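Local coordinates for mucus binding protein (Lactobacillus reuteri, PDB 3I57) that is a cell-wall-anchored surface protein that probably binds mucus and, in the type 2 repeat of this fragment, has immunoglobulin-binding activity, at residues Asp23-Thr26 against Asp27-Ile30; Ile38-Phe41 against Glu42-Tyr46; Asp60-Asp63 against Thr64-Gln67. One frame throughout, in Å; residues are numbered along the deposited sequence.

Contact 1 of 3, residues Asp23-Thr26 against Asp27-Ile30; sequences DGYT and DETI
A type II beta turn from Y25 to E28 ends the strand 15-24 of this beta-grasp repeat, and the side chain of E28 adds a second bond to Y25. The turn bond runs from E28 N to Y25 O at 2.9 Å, the donor standing above the carbonyl plane. T26 and D27 take the two corners, D27 with the positive phi of the second. The side chain of E28 then doubles back over the strand end: CG lies anti to the backbone N (chi1 174°) and the chain stays extended, which carries OE1 to Y25 N at 2.9 Å in an almost straight bond of 174°. OE1 is met on its anti side, 31° out of the carboxylate plane, and also sits 3.3 Å from Y25 CD2. E28 OE2 accepts a hydrogen bond from a water at 2.7 Å, and the same water donates to D23 O. With an alanine here the carboxylate is gone, and Y25 N is likely to lose its acceptor and the water bridge to D23 O one of its ends. T26 OG1 is hydrogen-bonded to Q2 NE2. The arrangement is that of a type II turn whose fourth side chain accepts from the backbone N-H of the first residue.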
ATOM      1  N   ASP A  23     -20.499   8.364 -35.926  1.00 10.31           N
ATOM      2  CA  ASP A  23     -21.604   8.092 -36.833  1.00  9.99           C
ATOM      3  C   ASP A  23     -21.025   7.789 -38.197  1.00  9.06           C
ATOM      4  O   ASP A  23     -19.973   8.324 -38.554  1.00  8.46           O
ATOM      5  CB  ASP A  23     -22.539   9.308 -36.932  1.00 11.00           C
ATOM      6  CG  ASP A  23     -23.140   9.681 -35.579  1.00 14.50           C
ATOM      7  OD1 ASP A  23     -24.366   9.810 -35.475  1.00 17.02           O
ATOM      8  OD2 ASP A  23     -22.354   9.854 -34.624  1.00 23.16           O
ATOM      9  N   GLY A  24     -21.730   6.951 -38.969  1.00  8.93           N
ATOM     10  CA  GLY A  24     -21.282   6.656 -40.321  1.00  7.66           C
ATOM     11  C   GLY A  24     -22.385   6.030 -41.154  1.00  7.52           C
ATOM     12  O   GLY A  24     -23.527   5.861 -40.696  1.00  6.18           O
ATOM     13  N   TYR A  25     -22.022   5.695 -42.386  1.00  5.99           N
ATOM     14  CA  TYR A  25     -22.910   5.095 -43.330  1.00  6.30           C
ATOM     15  C   TYR A  25     -22.864   3.584 -43.228  1.00  6.02           C
ATOM     16  O   TYR A  25     -21.824   2.977 -42.913  1.00  6.20           O
ATOM     17  CB  TYR A  25     -22.492   5.490 -44.744  1.00  6.59           C
ATOM     18  CG  TYR A  25     -22.500   6.963 -44.967  1.00  6.17           C
ATOM     19  CD1 TYR A  25     -23.720   7.661 -45.066  1.00  9.77           C
ATOM     20  CD2 TYR A  25     -21.303   7.672 -45.122  1.00  9.15           C
ATOM     21  CE1 TYR A  25     -23.743   9.021 -45.285  1.00  8.64           C
ATOM     22  CE2 TYR A  25     -21.311   9.041 -45.347  1.00  8.99           C
ATOM     23  CZ  TYR A  25     -22.543   9.706 -45.422  1.00 12.51           C
ATOM     24  OH  TYR A  25     -22.567  11.057 -45.667  1.00 14.83           O
ATOM     25  N   THR A  26     -23.999   2.975 -43.512  1.00  5.60           N
ATOM     26  CA  THR A  26     -24.072   1.531 -43.542  1.00  6.65           C
ATOM     27  C   THR A  26     -23.029   1.001 -44.504  1.00  6.70           C
ATOM     28  O   THR A  26     -22.908   1.493 -45.631  1.00  7.88           O
ATOM     29  CB  THR A  26     -25.490   1.096 -43.996  1.00  6.59           C
ATOM     30  OG1 THR A  26     -26.429   1.511 -42.996  1.00  6.43           O
ATOM     31  CG2 THR A  26     -25.577  -0.407 -44.170  1.00  5.95           C
ATOM     32  N   ASP A  27     -22.288  -0.012 -44.040  1.00  6.97           N
ATOM     33  CA  ASP A  27     -21.221  -0.672 -44.778  1.00  7.30           C
ATOM     34  C   ASP A  27     -19.910   0.120 -44.874  1.00  7.38           C
ATOM     35  O   ASP A  27     -18.921  -0.380 -45.398  1.00  8.23           O
ATOM     36  CB  ASP A  27     -21.685  -1.230 -46.134  1.00  7.60           C
ATOM     37  CG  ASP A  27     -22.667  -2.344 -45.962  1.00  9.44           C
ATOM     38  OD1 ASP A  27     -22.466  -3.146 -45.032  1.00  8.79           O
ATOM     39  OD2 ASP A  27     -23.656  -2.394 -46.713  1.00  8.88           O
ATOM     40  N   GLU A  28     -19.898   1.343 -44.351  1.00  7.30           N
ATOM     41  CA  GLU A  28     -18.647   2.077 -44.257  1.00  6.68           C
ATOM     42  C   GLU A  28     -17.777   1.406 -43.200  1.00  7.06           C
ATOM     43  O   GLU A  28     -18.278   1.008 -42.154  1.00  7.12           O
ATOM     44  CB  GLU A  28     -18.938   3.536 -43.876  1.00  6.55           C
ATOM     45  CG  GLU A  28     -17.702   4.405 -43.585  1.00  7.84           C
ATOM     46  CD  GLU A  28     -18.064   5.723 -42.899  1.00  8.19           C
ATOM     47  OE1 GLU A  28     -19.230   6.185 -43.009  1.00  5.02           O
ATOM     48  OE2 GLU A  28     -17.164   6.315 -42.264  1.00  8.32           O
ATOM     49  N   THR A  29     -16.475   1.276 -43.470  1.00  7.22           N
ATOM     50  CA  THR A  29     -15.556   0.812 -42.419  1.00  7.20           C
ATOM     51  C   THR A  29     -15.459   1.865 -41.292  1.00  7.32           C
ATOM     52  O   THR A  29     -15.254   3.053 -41.568  1.00  6.80           O
ATOM     53  CB  THR A  29     -14.171   0.471 -42.988  1.00  7.40           C
ATOM     54  OG1 THR A  29     -14.297  -0.638 -43.878  1.00  6.47           O
ATOM     55  CG2 THR A  29     -13.143   0.110 -41.829  1.00  8.79           C
ATOM     56  N   ILE A  30     -15.627   1.449 -40.031  1.00  6.76           N
ATOM     57  CA  ILE A  30     -15.714   2.468 -38.944  1.00  6.98           C
ATOM     58  C   ILE A  30     -14.340   3.139 -38.831  1.00  5.88           C
ATOM     59  O   ILE A  30     -13.377   2.456 -38.581  1.00  7.12           O
ATOM     60  CB  ILE A  30     -16.136   1.860 -37.574  1.00  6.71           C
ATOM     61  CG1 ILE A  30     -17.554   1.258 -37.624  1.00  7.02           C
ATOM     62  CG2 ILE A  30     -16.026   2.939 -36.462  1.00  7.51           C
ATOM     63  CD1 ILE A  30     -17.813   0.180 -36.553  1.00  8.81           C
TER
HETATM   64  O   HOH W   1     -17.548   7.680 -39.991  1.00 17.76           O

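Contact 2 of 3, residues Ile38-Phe41 against Glu42-Tyr46; sequences IKKF and EGDGY
F41 O is gripped by two backbone N-H groups where the helix 35-43 ends in a Schellman motif, D44 N at 2.9 Å and Y46 N at 3.1 Å. The two donors come from opposite faces of the carbonyl plane, D44 N high above it (67° out) and Y46 N at a lower tilt. G45, with positive phi (104°), is the C-prime residue; a side chain at these backbone angles would jam against the carbonyl oxygen of D44, and G45 N closes the inner bond to E42 O. The last regular turns are held by E42 N to I38 O and G43 N to K39 O. E42 runs beside I38, with its carboxylate near I38 CG2, and its OE2 accepts from L48 N on the neighbouring strand. Below the helix F41 is buried, its ring meeting those of Y8 and F73, so this end of the helix is seated on the beta-grasp sheet. Y46 turns back under the terminus: its ring presents an edge, in plane, to F41 O, and CD2 lies 4.0 Å from F41 CB. On the outer side the bend of K40 at chi2 (-82°) lays CD over the centre of one face of the F41 ring, 3.7 Å above its plane, and a second bend at chi4 turns NZ to D44. There K40 NZ forms a salt bridge with D44 OD2, met on its syn side at 2.8 Å, and the ammonium is likely to offset the negative charge of D44 at the helix C terminus. D44 OD1 and K40 O share a water.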
ATOM      1  N   ILE A  38      -6.308   3.815 -25.745  1.00  7.37           N
ATOM      2  CA  ILE A  38      -5.498   2.879 -24.947  1.00  7.98           C
ATOM      3  C   ILE A  38      -4.230   3.564 -24.427  1.00  8.87           C
ATOM      4  O   ILE A  38      -3.912   3.490 -23.233  1.00  8.38           O
ATOM      5  CB  ILE A  38      -5.181   1.588 -25.727  1.00  7.73           C
ATOM      6  CG1 ILE A  38      -6.451   0.737 -25.877  1.00  7.05           C
ATOM      7  CG2 ILE A  38      -4.082   0.777 -25.037  1.00  9.20           C
ATOM      8  CD1 ILE A  38      -6.353  -0.329 -27.034  1.00  6.93           C
ATOM      9  N   LYS A  39      -3.517   4.261 -25.305  1.00  9.26           N
ATOM     10  CA  LYS A  39      -2.333   5.007 -24.856  1.00  9.60           C
ATOM     11  C   LYS A  39      -2.620   5.982 -23.703  1.00  9.57           C
ATOM     12  O   LYS A  39      -1.850   6.049 -22.718  1.00  8.96           O
ATOM     13  CB  LYS A  39      -1.721   5.753 -26.039  1.00 10.42           C
ATOM     14  CG  LYS A  39      -0.447   6.510 -25.727  1.00 13.73           C
ATOM     15  CD  LYS A  39       0.119   7.045 -27.061  1.00 19.46           C
ATOM     16  CE  LYS A  39       1.147   8.159 -26.873  1.00 22.15           C
ATOM     17  NZ  LYS A  39       2.518   7.660 -26.624  1.00 25.21           N
ATOM     18  N   LYS A  40      -3.707   6.733 -23.823  1.00  8.24           N
ATOM     19  CA  LYS A  40      -4.108   7.690 -22.806  1.00  8.98           C
ATOM     20  C   LYS A  40      -4.341   7.018 -21.449  1.00  8.80           C
ATOM     21  O   LYS A  40      -3.756   7.418 -20.430  1.00  8.73           O
ATOM     22  CB  LYS A  40      -5.336   8.478 -23.260  1.00  9.49           C
ATOM     23  CG  LYS A  40      -5.835   9.569 -22.276  1.00 11.63           C
ATOM     24  CD  LYS A  40      -6.700   8.971 -21.166  1.00 15.87           C
ATOM     25  CE  LYS A  40      -7.246  10.063 -20.208  1.00 19.88           C
ATOM     26  NZ  LYS A  40      -6.129  10.884 -19.640  1.00 22.51           N
ATOM     27  N   PHE A  41      -5.175   5.987 -21.424  1.00  8.23           N
ATOM     28  CA  PHE A  41      -5.435   5.326 -20.150  1.00  8.81           C
ATOM     29  C   PHE A  41      -4.206   4.597 -19.577  1.00  8.78           C
ATOM     30  O   PHE A  41      -3.981   4.613 -18.360  1.00  8.37           O
ATOM     31  CB  PHE A  41      -6.701   4.462 -20.224  1.00  8.60           C
ATOM     32  CG  PHE A  41      -7.946   5.298 -20.372  1.00  9.71           C
ATOM     33  CD1 PHE A  41      -8.358   6.115 -19.322  1.00 10.23           C
ATOM     34  CD2 PHE A  41      -8.647   5.333 -21.554  1.00  8.01           C
ATOM     35  CE1 PHE A  41      -9.466   6.917 -19.453  1.00 11.51           C
ATOM     36  CE2 PHE A  41      -9.756   6.164 -21.700  1.00  9.47           C
ATOM     37  CZ  PHE A  41     -10.173   6.933 -20.651  1.00  7.68           C
ATOM     38  N   GLU A  42      -3.372   4.017 -20.445  1.00  9.86           N
ATOM     39  CA  GLU A  42      -2.141   3.392 -19.946  1.00 10.53           C
ATOM     40  C   GLU A  42      -1.220   4.467 -19.331  1.00 10.98           C
ATOM     41  O   GLU A  42      -0.530   4.213 -18.359  1.00 10.06           O
ATOM     42  CB  GLU A  42      -1.498   2.483 -21.016  1.00 11.65           C
ATOM     43  CG  GLU A  42      -2.391   1.224 -21.318  1.00 13.99           C
ATOM     44  CD  GLU A  42      -1.672   0.082 -22.072  1.00 20.22           C
ATOM     45  OE1 GLU A  42      -0.850   0.408 -22.939  1.00 15.82           O
ATOM     46  OE2 GLU A  42      -1.938  -1.142 -21.815  1.00 21.01           O
ATOM     47  N   GLY A  43      -1.311   5.691 -19.833  1.00 10.73           N
ATOM     48  CA  GLY A  43      -0.597   6.817 -19.242  1.00 11.04           C
ATOM     49  C   GLY A  43      -1.129   7.226 -17.881  1.00 11.39           C
ATOM     50  O   GLY A  43      -0.450   7.941 -17.142  1.00 12.31           O
ATOM     51  N   ASP A  44      -2.350   6.812 -17.542  1.00 10.49           N
ATOM     52  CA  ASP A  44      -2.910   7.075 -16.226  1.00 10.06           C
ATOM     53  C   ASP A  44      -2.781   5.837 -15.327  1.00  9.56           C
ATOM     54  O   ASP A  44      -3.437   5.752 -14.312  1.00  9.84           O
ATOM     55  CB  ASP A  44      -4.383   7.486 -16.300  1.00 10.72           C
ATOM     56  CG  ASP A  44      -4.596   8.814 -17.049  1.00 13.25           C
ATOM     57  OD1 ASP A  44      -3.638   9.569 -17.167  1.00 13.88           O
ATOM     58  OD2 ASP A  44      -5.720   9.091 -17.488  1.00 17.65           O
ATOM     59  N   GLY A  45      -1.968   4.872 -15.718  1.00  9.09           N
ATOM     60  CA  GLY A  45      -1.737   3.719 -14.846  1.00  8.50           C
ATOM     61  C   GLY A  45      -2.430   2.439 -15.219  1.00  8.22           C
ATOM     62  O   GLY A  45      -2.158   1.384 -14.635  1.00  7.56           O
ATOM     63  N   TYR A  46      -3.350   2.513 -16.169  1.00  6.42           N
ATOM     64  CA  TYR A  46      -4.093   1.319 -16.561  1.00  6.72           C
ATOM     65  C   TYR A  46      -3.260   0.388 -17.406  1.00  6.97           C
ATOM     66  O   TYR A  46      -2.223   0.768 -17.940  1.00  7.67           O
ATOM     67  CB  TYR A  46      -5.369   1.714 -17.333  1.00  6.53           C
ATOM     68  CG  TYR A  46      -6.397   2.330 -16.433  1.00  8.89           C
ATOM     69  CD1 TYR A  46      -7.239   1.512 -15.688  1.00  7.66           C
ATOM     70  CD2 TYR A  46      -6.503   3.713 -16.282  1.00  9.41           C
ATOM     71  CE1 TYR A  46      -8.176   2.035 -14.840  1.00  8.80           C
ATOM     72  CE2 TYR A  46      -7.463   4.256 -15.422  1.00  8.95           C
ATOM     73  CZ  TYR A  46      -8.300   3.390 -14.723  1.00  8.92           C
ATOM     74  OH  TYR A  46      -9.257   3.870 -13.874  1.00 11.75           O
TER
HETATM   75  O   HOH W   2      -2.800   9.789 -19.842  1.00 13.63           O

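Contact 3 of 3, residues Asp60-Asp63 against Thr64-Gln67; sequences DNDD and TNDQ. With CA (calcium ion), chain C.
The D60 carboxylate and the Q67 side-chain amide lie stacked, their planes 25° apart, as the two side chains run antiparallel alongside one another in a calcium-binding loop. The calcium ion is bound by D60 OD1 at 2.4 Å, and D62 N reaches that same oxygen from above the carboxylate plane, 69° out of it, closing an Asx turn. D60 CG sits between the backbone N and the carbonyl carbon (chi1 64°), a position that turns OD1 in towards the metal. Two carbonyl oxygens, D62 O and N65 O, also bind the ion, and they lie only 2.9 Å apart because both coordinate it. Thus D62 and N65 serve the metal through their backbones. The D62 carboxylate instead crosses the N65 amide obliquely, and N65 N appears to donate to D62 OD1, whose place is less sure. Two waters and Q2 OE1, from the strand 2-10, complete six ligands. Q2 also gives its NE2 to D63 OD1, so one side chain spans the metal and the loop. The loop leads into strand 67-80, and the ion joins it to Q2 at the start of strand 2-10. Of the two waters, one stands 2.5 Å from the calcium ion and donates to D66 OD1 at 2.8 Å.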
ATOM      1  N   ASP A  60     -23.233  -1.139 -39.192  1.00 10.77           N
ATOM      2  CA  ASP A  60     -24.280  -2.120 -39.556  1.00 12.56           C
ATOM      3  C   ASP A  60     -25.380  -1.560 -40.451  1.00 13.49           C
ATOM      4  O   ASP A  60     -25.315  -0.433 -40.899  1.00 12.68           O
ATOM      5  CB  ASP A  60     -24.921  -2.752 -38.321  1.00 12.64           C
ATOM      6  CG  ASP A  60     -25.670  -1.756 -37.453  1.00 14.21           C
ATOM      7  OD1 ASP A  60     -26.199  -0.719 -37.933  1.00 14.99           O
ATOM      8  OD2 ASP A  60     -25.745  -2.034 -36.244  1.00 17.33           O
ATOM      9  N   ASN A  61     -26.395  -2.375 -40.706  1.00 14.28           N
ATOM     10  CA  ASN A  61     -27.534  -1.950 -41.498  1.00 16.82           C
ATOM     11  C   ASN A  61     -28.782  -2.080 -40.638  1.00 18.25           C
ATOM     12  O   ASN A  61     -29.806  -2.600 -41.092  1.00 18.69           O
ATOM     13  CB  ASN A  61     -27.653  -2.842 -42.739  1.00 16.95           C
ATOM     14  CG  ASN A  61     -28.801  -2.425 -43.664  1.00 19.69           C
ATOM     15  OD1 ASN A  61     -29.161  -1.257 -43.727  1.00 22.81           O
ATOM     16  ND2 ASN A  61     -29.370  -3.396 -44.395  1.00 24.15           N
ATOM     17  N   ASP A  62     -28.669  -1.650 -39.381  1.00 19.01           N
ATOM     18  CA  ASP A  62     -29.734  -1.799 -38.390  1.00 18.85           C
ATOM     19  C   ASP A  62     -29.983  -0.452 -37.720  1.00 19.72           C
ATOM     20  O   ASP A  62     -29.229  -0.041 -36.830  1.00 17.85           O
ATOM     21  CB  ASP A  62     -29.339  -2.869 -37.363  1.00 19.38           C
ATOM     22  CG  ASP A  62     -30.397  -3.077 -36.292  1.00 18.27           C
ATOM     23  OD1 ASP A  62     -31.312  -2.238 -36.191  1.00 18.79           O
ATOM     24  OD2 ASP A  62     -30.293  -4.078 -35.552  1.00 19.03           O
ATOM     25  N   ASP A  63     -31.020   0.240 -38.199  1.00 20.18           N
ATOM     26  CA  ASP A  63     -31.353   1.598 -37.768  1.00 21.07           C
ATOM     27  C   ASP A  63     -31.754   1.653 -36.315  1.00 21.41           C
ATOM     28  O   ASP A  63     -31.513   2.650 -35.645  1.00 22.27           O
ATOM     29  CB  ASP A  63     -32.535   2.144 -38.569  1.00 21.42           C
ATOM     30  CG  ASP A  63     -32.177   2.500 -39.968  1.00 23.55           C
ATOM     31  OD1 ASP A  63     -30.999   2.329 -40.328  1.00 25.37           O
ATOM     32  OD2 ASP A  63     -33.089   2.930 -40.721  1.00 27.15           O
ATOM     33  N   THR A  64     -32.390   0.583 -35.843  1.00 21.50           N
ATOM     34  CA  THR A  64     -33.020   0.574 -34.528  1.00 22.01           C
ATOM     35  C   THR A  64     -31.997   0.435 -33.396  1.00 20.62           C
ATOM     36  O   THR A  64     -32.198   0.951 -32.293  1.00 21.42           O
ATOM     37  CB  THR A  64     -34.073  -0.543 -34.445  1.00 22.02           C
ATOM     38  OG1 THR A  64     -34.274  -0.935 -33.081  1.00 25.17           O
ATOM     39  CG2 THR A  64     -33.608  -1.751 -35.242  1.00 24.25           C
ATOM     40  N   ASN A  65     -30.893  -0.241 -33.683  1.00 19.09           N
ATOM     41  CA  ASN A  65     -29.893  -0.542 -32.670  1.00 17.44           C
ATOM     42  C   ASN A  65     -28.513   0.041 -33.005  1.00 15.94           C
ATOM     43  O   ASN A  65     -28.044  -0.072 -34.154  1.00 14.48           O
ATOM     44  CB  ASN A  65     -29.783  -2.052 -32.528  1.00 18.07           C
ATOM     45  CG  ASN A  65     -31.103  -2.695 -32.122  1.00 19.25           C
ATOM     46  OD1 ASN A  65     -31.651  -3.537 -32.848  1.00 22.93           O
ATOM     47  ND2 ASN A  65     -31.630  -2.285 -30.976  1.00 20.35           N
ATOM     48  N   ASP A  66     -27.870   0.642 -32.001  1.00 13.76           N
ATOM     49  CA  ASP A  66     -26.485   1.104 -32.133  1.00 12.70           C
ATOM     50  C   ASP A  66     -25.492  -0.026 -31.851  1.00 11.90           C
ATOM     51  O   ASP A  66     -25.845  -1.066 -31.274  1.00 11.16           O
ATOM     52  CB  ASP A  66     -26.198   2.272 -31.168  1.00 12.71           C
ATOM     53  CG  ASP A  66     -27.006   3.522 -31.490  1.00 13.93           C
ATOM     54  OD1 ASP A  66     -27.625   3.576 -32.564  1.00 12.76           O
ATOM     55  OD2 ASP A  66     -27.010   4.459 -30.668  1.00 12.79           O
ATOM     56  N   GLN A  67     -24.237   0.199 -32.237  1.00 10.18           N
ATOM     57  CA  GLN A  67     -23.169  -0.754 -31.993  1.00  8.94           C
ATOM     58  C   GLN A  67     -22.369  -0.277 -30.791  1.00  8.42           C
ATOM     59  O   GLN A  67     -22.008   0.884 -30.739  1.00  9.30           O
ATOM     60  CB  GLN A  67     -22.262  -0.849 -33.221  1.00  8.47           C
ATOM     61  CG  GLN A  67     -22.933  -1.596 -34.393  1.00  9.85           C
ATOM     62  CD  GLN A  67     -22.253  -1.336 -35.724  1.00 11.44           C
ATOM     63  OE1 GLN A  67     -21.228  -1.957 -36.062  1.00 13.68           O
ATOM     64  NE2 GLN A  67     -22.814  -0.430 -36.481  1.00 10.16           N
TER
HETATM   65 CA    CA C 186     -27.174   0.631 -36.218  1.00 11.91          CA
HETATM   66  O   HOH W   3     -27.442   2.916 -35.238  1.00 10.94           O
HETATM   67  O   HOH W   4     -24.922   1.087 -35.618  1.00 11.05           O

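From the N terminus, the strand 15-24 runs into contact 1, which closes the turn at the far tip of the elongated chain. The connection then leads to the helix 35-43, whose C-terminal end is contact 2, where the chain turns into strand 46-51. Contact 3 closes the calcium loop between that strand and strand 67-80. The three follow one another in series, without nesting or crossing, inside one mucin binding domain. Contacts 1 and 3 touch: T26 OG1 lies 3.1 Å from D60 O, a probable hydrogen bond, and T26 CG2 packs on N61 CB. Contact 2 stands apart, its centre about 28 Å from that of contact 1 and about 30 Å from that of contact 3.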